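Local coordinates for octenoyl-coa reductase/carboxylase (Streptomyces sp., PDB 4A0S), which catalyses the NADPH-dependent reductive carboxylation of 2-octenoyl-CoA, supplying an unusual extender unit for cinnabaramide polyketide biosynthesis, at residues H111-R123 with T192-G204. Sequence-based numbering, arbitrary orientation.
Sequences HVLGSDCSGVVVR and TWEEAAVSPLCAG. With CO8 (octanoyl-coenzyme A), chain E.
Asp116 reaches across from beside strand 117-123 toward the backbone of Pro200 and Leu201. Its CB rests on Pro200, 3.8 Å from the proline CB; proline suits the spot, offering ring carbons and having no N-H to satisfy. With chi1 at 45°, CG lies between the backbone N and the carbonyl carbon, which turns it toward Ala197 O and lets the side chain cross that of Leu201 at about a right angle. OD1 lies 3.3 Å from Ala197 O, but both are acceptors, and OD1 bonds instead to Ser73 OG. OD2 takes the N-H of Leu201 on its anti lone pair (2.9 Å, 154°). A water 2.7 Å from OD2 also lies within hydrogen-bonding distance of Val198 O and accepts from Cys202 N. An acid fits because it can receive the Leu201 N-H, the water and the Ser73 hydroxyl together. An alanine here would probably leave Leu201 N and Ser73 OG without their acceptor and the water less firmly held. Leu201 CD1 comes within 3.5 Å of C4' on the octanoyl chain, where an apolar leucine suits the pocket wall. Ser118, short enough to sit by the Trp193 ring edge, donates to Trp193 O (2.6 Å) from above the carbonyl plane, sharing that oxygen with Ala197 N. Branched Val120 offers CG2 obliquely to Trp193 CH2. Strand 117-123 pairs antiparallel with strands 64-73 and 136-139; its N-to-C direction makes 131° with that of helix 193-197, strands 384-389 and 408-412 touch Glu194 and Val198, and helix 200-210 carries Leu201 and Cys202 to the NADP.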
loop_
_atom_site.group_PDB
_atom_site.type_symbol
_atom_site.label_atom_id
_atom_site.label_comp_id
_atom_site.label_asym_id
_atom_site.label_seq_id
_atom_site.Cartn_x
_atom_site.Cartn_y
_atom_site.Cartn_z
ATOM N N HIS A 111 26.362 -8.305 -30.298
ATOM C CA HIS A 111 25.434 -7.717 -29.376
ATOM C C HIS A 111 25.790 -6.267 -29.150
ATOM O O HIS A 111 26.835 -5.967 -28.574
ATOM C CB HIS A 111 25.429 -8.457 -28.059
ATOM C CG HIS A 111 24.413 -7.933 -27.100
ATOM N ND1 HIS A 111 24.340 -8.355 -25.793
ATOM C CD2 HIS A 111 23.417 -7.029 -27.266
ATOM C CE1 HIS A 111 23.340 -7.731 -25.196
ATOM N NE2 HIS A 111 22.768 -6.919 -26.067
ATOM N N VAL A 112 24.908 -5.382 -29.603
ATOM C CA VAL A 112 25.085 -3.956 -29.384
ATOM C C VAL A 112 24.581 -3.570 -28.002
ATOM O O VAL A 112 23.388 -3.613 -27.717
ATOM C CB VAL A 112 24.417 -3.125 -30.467
ATOM C CG1 VAL A 112 24.722 -1.627 -30.243
ATOM C CG2 VAL A 112 24.893 -3.604 -31.864
ATOM N N LEU A 113 25.533 -3.186 -27.163
ATOM C CA LEU A 113 25.305 -2.882 -25.749
ATOM C C LEU A 113 24.833 -1.461 -25.557
ATOM O O LEU A 113 24.758 -0.706 -26.511
ATOM C CB LEU A 113 26.608 -3.073 -24.978
ATOM C CG LEU A 113 27.306 -4.417 -25.177
ATOM C CD1 LEU A 113 28.455 -4.474 -24.213
ATOM C CD2 LEU A 113 26.354 -5.620 -24.956
ATOM N N GLY A 114 24.546 -1.092 -24.307
ATOM C CA GLY A 114 24.162 0.268 -24.006
ATOM C C GLY A 114 22.709 0.243 -23.616
ATOM O O GLY A 114 21.851 -0.161 -24.398
ATOM N N SER A 115 22.440 0.680 -22.398
ATOM C CA SER A 115 21.131 0.486 -21.805
ATOM C C SER A 115 20.439 1.783 -21.474
ATOM O O SER A 115 19.293 1.787 -21.037
ATOM C CB SER A 115 21.277 -0.384 -20.574
ATOM O OG SER A 115 21.826 -1.610 -21.003
ATOM N N ASP A 116 21.117 2.888 -21.716
ATOM C CA ASP A 116 20.397 4.154 -21.811
ATOM C C ASP A 116 21.022 5.024 -22.878
ATOM O O ASP A 116 22.050 4.663 -23.471
ATOM C CB ASP A 116 20.194 4.859 -20.438
ATOM C CG ASP A 116 21.436 4.891 -19.565
ATOM O OD1 ASP A 116 22.581 4.802 -20.052
ATOM O OD2 ASP A 116 21.259 5.036 -18.346
ATOM N N CYS A 117 20.387 6.147 -23.166
ATOM C CA CYS A 117 20.932 7.040 -24.142
ATOM C C CYS A 117 20.058 8.243 -24.219
ATOM O O CYS A 117 18.944 8.247 -23.689
ATOM C CB CYS A 117 21.055 6.378 -25.517
ATOM S SG CYS A 117 19.625 6.465 -26.544
ATOM N N SER A 118 20.597 9.282 -24.848
ATOM C CA SER A 118 19.786 10.391 -25.289
ATOM C C SER A 118 20.036 10.496 -26.772
ATOM O O SER A 118 21.073 10.047 -27.287
ATOM C CB SER A 118 20.188 11.678 -24.592
ATOM O OG SER A 118 21.543 11.969 -24.885
ATOM N N GLY A 119 19.082 11.066 -27.477
ATOM C CA GLY A 119 19.285 11.227 -28.877
ATOM C C GLY A 119 18.091 11.750 -29.611
ATOM O O GLY A 119 17.230 12.416 -29.058
ATOM N N VAL A 120 18.072 11.446 -30.891
ATOM C CA VAL A 120 17.094 12.003 -31.769
ATOM C C VAL A 120 16.356 10.887 -32.484
ATOM O O VAL A 120 16.966 9.972 -33.032
ATOM C CB VAL A 120 17.761 12.921 -32.801
ATOM C CG1 VAL A 120 16.718 13.531 -33.674
ATOM C CG2 VAL A 120 18.593 13.990 -32.101
ATOM N N VAL A 121 15.032 10.977 -32.468
ATOM C CA VAL A 121 14.213 10.046 -33.199
ATOM C C VAL A 121 14.500 10.238 -34.674
ATOM O O VAL A 121 14.522 11.369 -35.166
ATOM C CB VAL A 121 12.724 10.287 -32.909
ATOM C CG1 VAL A 121 11.873 9.367 -33.738
ATOM C CG2 VAL A 121 12.445 10.105 -31.414
ATOM N N VAL A 122 14.755 9.149 -35.378
ATOM C CA VAL A 122 14.944 9.256 -36.822
ATOM C C VAL A 122 13.888 8.467 -37.602
ATOM O O VAL A 122 13.530 8.832 -38.722
ATOM C CB VAL A 122 16.394 8.920 -37.246
ATOM C CG1 VAL A 122 17.349 9.974 -36.711
ATOM C CG2 VAL A 122 16.805 7.548 -36.746
ATOM N N ARG A 123 13.368 7.402 -37.003
ATOM C CA ARG A 123 12.281 6.641 -37.613
ATOM C C ARG A 123 11.389 6.089 -36.527
ATOM O O ARG A 123 11.848 5.798 -35.435
ATOM C CB ARG A 123 12.815 5.472 -38.452
ATOM C CG ARG A 123 13.604 5.882 -39.700
ATOM C CD ARG A 123 12.685 6.428 -40.781
ATOM N NE ARG A 123 13.408 6.632 -42.037
ATOM C CZ ARG A 123 14.229 7.650 -42.293
ATOM N NH1 ARG A 123 14.484 8.596 -41.381
ATOM N NH2 ARG A 123 14.822 7.707 -43.469
ATOM N N THR A 192 22.695 18.682 -21.784
ATOM C CA THR A 192 23.443 18.283 -22.947
ATOM C C THR A 192 23.110 16.819 -23.208
ATOM O O THR A 192 22.527 16.139 -22.352
ATOM C CB THR A 192 24.954 18.412 -22.714
ATOM O OG1 THR A 192 25.352 17.470 -21.716
ATOM C CG2 THR A 192 25.330 19.815 -22.269
ATOM N N TRP A 193 23.492 16.321 -24.373
ATOM C CA TRP A 193 23.231 14.932 -24.720
ATOM C C TRP A 193 23.798 13.979 -23.692
ATOM O O TRP A 193 23.088 13.094 -23.181
ATOM C CB TRP A 193 23.805 14.604 -26.085
ATOM C CG TRP A 193 23.187 15.361 -27.160
ATOM C CD1 TRP A 193 23.780 16.326 -27.919
ATOM C CD2 TRP A 193 21.829 15.265 -27.616
ATOM N NE1 TRP A 193 22.892 16.819 -28.828
ATOM C CE2 TRP A 193 21.683 16.190 -28.666
ATOM C CE3 TRP A 193 20.724 14.476 -27.247
ATOM C CZ2 TRP A 193 20.478 16.345 -29.365
ATOM C CZ3 TRP A 193 19.530 14.630 -27.936
ATOM C CH2 TRP A 193 19.410 15.568 -28.971
ATOM N N GLU A 194 25.079 14.170 -23.381
ATOM C CA GLU A 194 25.769 13.294 -22.462
ATOM C C GLU A 194 25.165 13.393 -21.050
ATOM O O GLU A 194 25.040 12.391 -20.340
ATOM C CB GLU A 194 27.280 13.565 -22.472
ATOM C CG GLU A 194 27.660 15.001 -22.125
ATOM C CD GLU A 194 27.654 15.946 -23.322
ATOM O OE1 GLU A 194 26.962 15.692 -24.336
ATOM O OE2 GLU A 194 28.362 16.970 -23.225
ATOM N N GLU A 195 24.751 14.588 -20.654
ATOM C CA GLU A 195 24.102 14.764 -19.349
ATOM C C GLU A 195 22.772 14.013 -19.272
ATOM O O GLU A 195 22.464 13.352 -18.273
ATOM C CB GLU A 195 23.825 16.233 -19.109
ATOM C CG GLU A 195 25.023 17.041 -18.668
ATOM C CD GLU A 195 24.789 18.524 -18.863
ATOM O OE1 GLU A 195 23.659 18.905 -19.198
ATOM O OE2 GLU A 195 25.740 19.309 -18.670
ATOM N N ALA A 196 21.985 14.150 -20.333
ATOM C CA ALA A 196 20.691 13.481 -20.462
ATOM C C ALA A 196 20.858 11.949 -20.478
ATOM O O ALA A 196 20.098 11.229 -19.831
ATOM C CB ALA A 196 19.990 13.955 -21.715
ATOM N N ALA A 197 21.891 11.480 -21.178
ATOM C CA ALA A 197 22.173 10.057 -21.378
ATOM C C ALA A 197 22.556 9.296 -20.113
ATOM O O ALA A 197 22.300 8.093 -20.021
ATOM C CB ALA A 197 23.277 9.889 -22.406
ATOM N N VAL A 198 23.170 9.983 -19.147
ATOM C CA VAL A 198 23.737 9.286 -17.987
ATOM C C VAL A 198 22.699 8.782 -16.984
ATOM O O VAL A 198 22.972 7.903 -16.187
ATOM C CB VAL A 198 24.835 10.119 -17.257
ATOM C CG1 VAL A 198 26.065 10.276 -18.125
ATOM C CG2 VAL A 198 24.300 11.475 -16.789
ATOM N N SER A 199 21.493 9.304 -17.076
ATOM C CA SER A 199 20.531 9.149 -16.001
ATOM C C SER A 199 19.498 8.037 -16.087
ATOM O O SER A 199 19.186 7.444 -15.068
ATOM C CB SER A 199 19.822 10.468 -15.769
ATOM O OG SER A 199 20.756 11.415 -15.313
ATOM N N PRO A 200 18.942 7.767 -17.281
ATOM C CA PRO A 200 17.707 6.972 -17.244
ATOM C C PRO A 200 17.826 5.664 -16.481
ATOM O O PRO A 200 16.992 5.384 -15.614
ATOM C CB PRO A 200 17.401 6.728 -18.725
ATOM C CG PRO A 200 17.929 7.990 -19.386
ATOM C CD PRO A 200 19.228 8.274 -18.633
ATOM N N LEU A 201 18.860 4.884 -16.758
ATOM C CA LEU A 201 18.957 3.566 -16.143
ATOM C C LEU A 201 19.172 3.675 -14.638
ATOM O O LEU A 201 18.367 3.179 -13.863
ATOM C CB LEU A 201 20.042 2.735 -16.798
ATOM C CG LEU A 201 20.134 1.305 -16.279
ATOM C CD1 LEU A 201 20.657 0.400 -17.380
ATOM C CD2 LEU A 201 21.036 1.277 -15.118
ATOM N N CYS A 202 20.245 4.343 -14.231
ATOM C CA CYS A 202 20.578 4.433 -12.806
ATOM C C CYS A 202 19.579 5.264 -12.022
ATOM O O CYS A 202 19.181 4.895 -10.908
ATOM C CB CYS A 202 21.981 4.992 -12.629
ATOM S SG CYS A 202 23.210 3.764 -13.000
ATOM N N ALA A 203 19.196 6.403 -12.583
ATOM C CA ALA A 203 18.286 7.272 -11.890
ATOM C C ALA A 203 16.918 6.608 -11.792
ATOM O O ALA A 203 16.303 6.642 -10.735
ATOM C CB ALA A 203 18.175 8.610 -12.571
ATOM N N GLY A 204 16.452 6.019 -12.891
ATOM C CA GLY A 204 15.143 5.357 -12.885
ATOM C C GLY A 204 15.164 4.236 -11.859
ATOM O O GLY A 204 14.223 4.063 -11.077
HETATM N N1A CO8 E . 27.472 -19.650 -21.389
HETATM C C2A CO8 E . 26.326 -19.854 -22.040
HETATM N N3A CO8 E . 25.186 -20.044 -21.385
HETATM C C4A CO8 E . 25.182 -20.027 -20.033
HETATM C C5A CO8 E . 26.353 -19.814 -19.316
HETATM C C6A CO8 E . 27.529 -19.623 -20.035
HETATM N N6A CO8 E . 28.681 -19.406 -19.391
HETATM N N7A CO8 E . 26.053 -19.844 -18.017
HETATM C C8A CO8 E . 24.741 -20.072 -17.915
HETATM N N9A CO8 E . 24.211 -20.185 -19.144
HETATM C C1B CO8 E . 22.796 -20.441 -19.525
HETATM C C2B CO8 E . 22.421 -21.911 -19.310
HETATM O O2B CO8 E . 21.564 -22.363 -20.383
HETATM C C3B CO8 E . 21.655 -21.830 -17.993
HETATM O O3B CO8 E . 20.731 -22.903 -17.881
HETATM P P3B CO8 E . 21.180 -24.120 -16.913
HETATM O O7A CO8 E . 21.027 -25.480 -17.796
HETATM O O8A CO8 E . 22.806 -24.060 -16.660
HETATM O O9A CO8 E . 20.438 -24.120 -15.636
HETATM C C4B CO8 E . 20.929 -20.493 -18.091
HETATM O O4B CO8 E . 21.883 -19.626 -18.722
HETATM C C5B CO8 E . 20.711 -19.853 -16.715
HETATM O O5B CO8 E . 20.146 -18.536 -16.885
HETATM P P1A CO8 E . 18.575 -18.379 -17.335
HETATM O O1A CO8 E . 18.292 -16.748 -17.415
HETATM O O2A CO8 E . 18.242 -19.003 -18.654
HETATM O O3A CO8 E . 17.695 -19.132 -16.166
HETATM P P2A CO8 E . 17.065 -18.511 -14.783
HETATM O O4A CO8 E . 17.212 -19.643 -13.667
HETATM O O5A CO8 E . 15.652 -18.026 -14.914
HETATM O O6A CO8 E . 18.072 -17.316 -14.305
HETATM C CBP CO8 E . 18.700 -15.080 -13.496
HETATM C CCP CO8 E . 17.556 -16.091 -13.748
HETATM C CDP CO8 E . 19.509 -15.634 -12.311
HETATM C CEP CO8 E . 18.058 -13.757 -13.076
HETATM C CAP CO8 E . 19.567 -14.923 -14.791
HETATM O OAP CO8 E . 18.773 -14.649 -15.990
HETATM C C9P CO8 E . 20.729 -13.901 -14.661
HETATM O O9P CO8 E . 21.734 -14.209 -14.009
HETATM N N8P CO8 E . 20.585 -12.724 -15.314
HETATM C C7P CO8 E . 21.662 -11.690 -15.348
HETATM C C6P CO8 E . 21.458 -10.489 -14.382
HETATM C C5P CO8 E . 22.819 -10.138 -13.732
HETATM O O5P CO8 E . 23.388 -10.964 -13.023
HETATM N N4P CO8 E . 23.457 -9.013 -14.048
HETATM C C3P CO8 E . 22.977 -7.807 -14.711
HETATM C C2P CO8 E . 23.014 -6.796 -13.555
HETATM S S1P CO8 E . 21.368 -6.058 -13.240
HETATM C "C1'" CO8 E . 21.642 -4.527 -13.997
HETATM O "O1'" CO8 E . 22.770 -4.009 -14.091
HETATM C "C2'" CO8 E . 20.499 -3.953 -14.511
HETATM C "C3'" CO8 E . 20.486 -2.729 -15.138
HETATM C "C4'" CO8 E . 19.267 -2.210 -15.593
HETATM C "C5'" CO8 E . 18.120 -3.202 -15.707
HETATM C "C6'" CO8 E . 16.977 -2.411 -16.381
HETATM C "C7'" CO8 E . 15.709 -3.215 -16.314
HETATM C "C8'" CO8 E . 14.639 -2.464 -17.111
HETATM O O HOH W 1 22.437 5.414 -15.983
#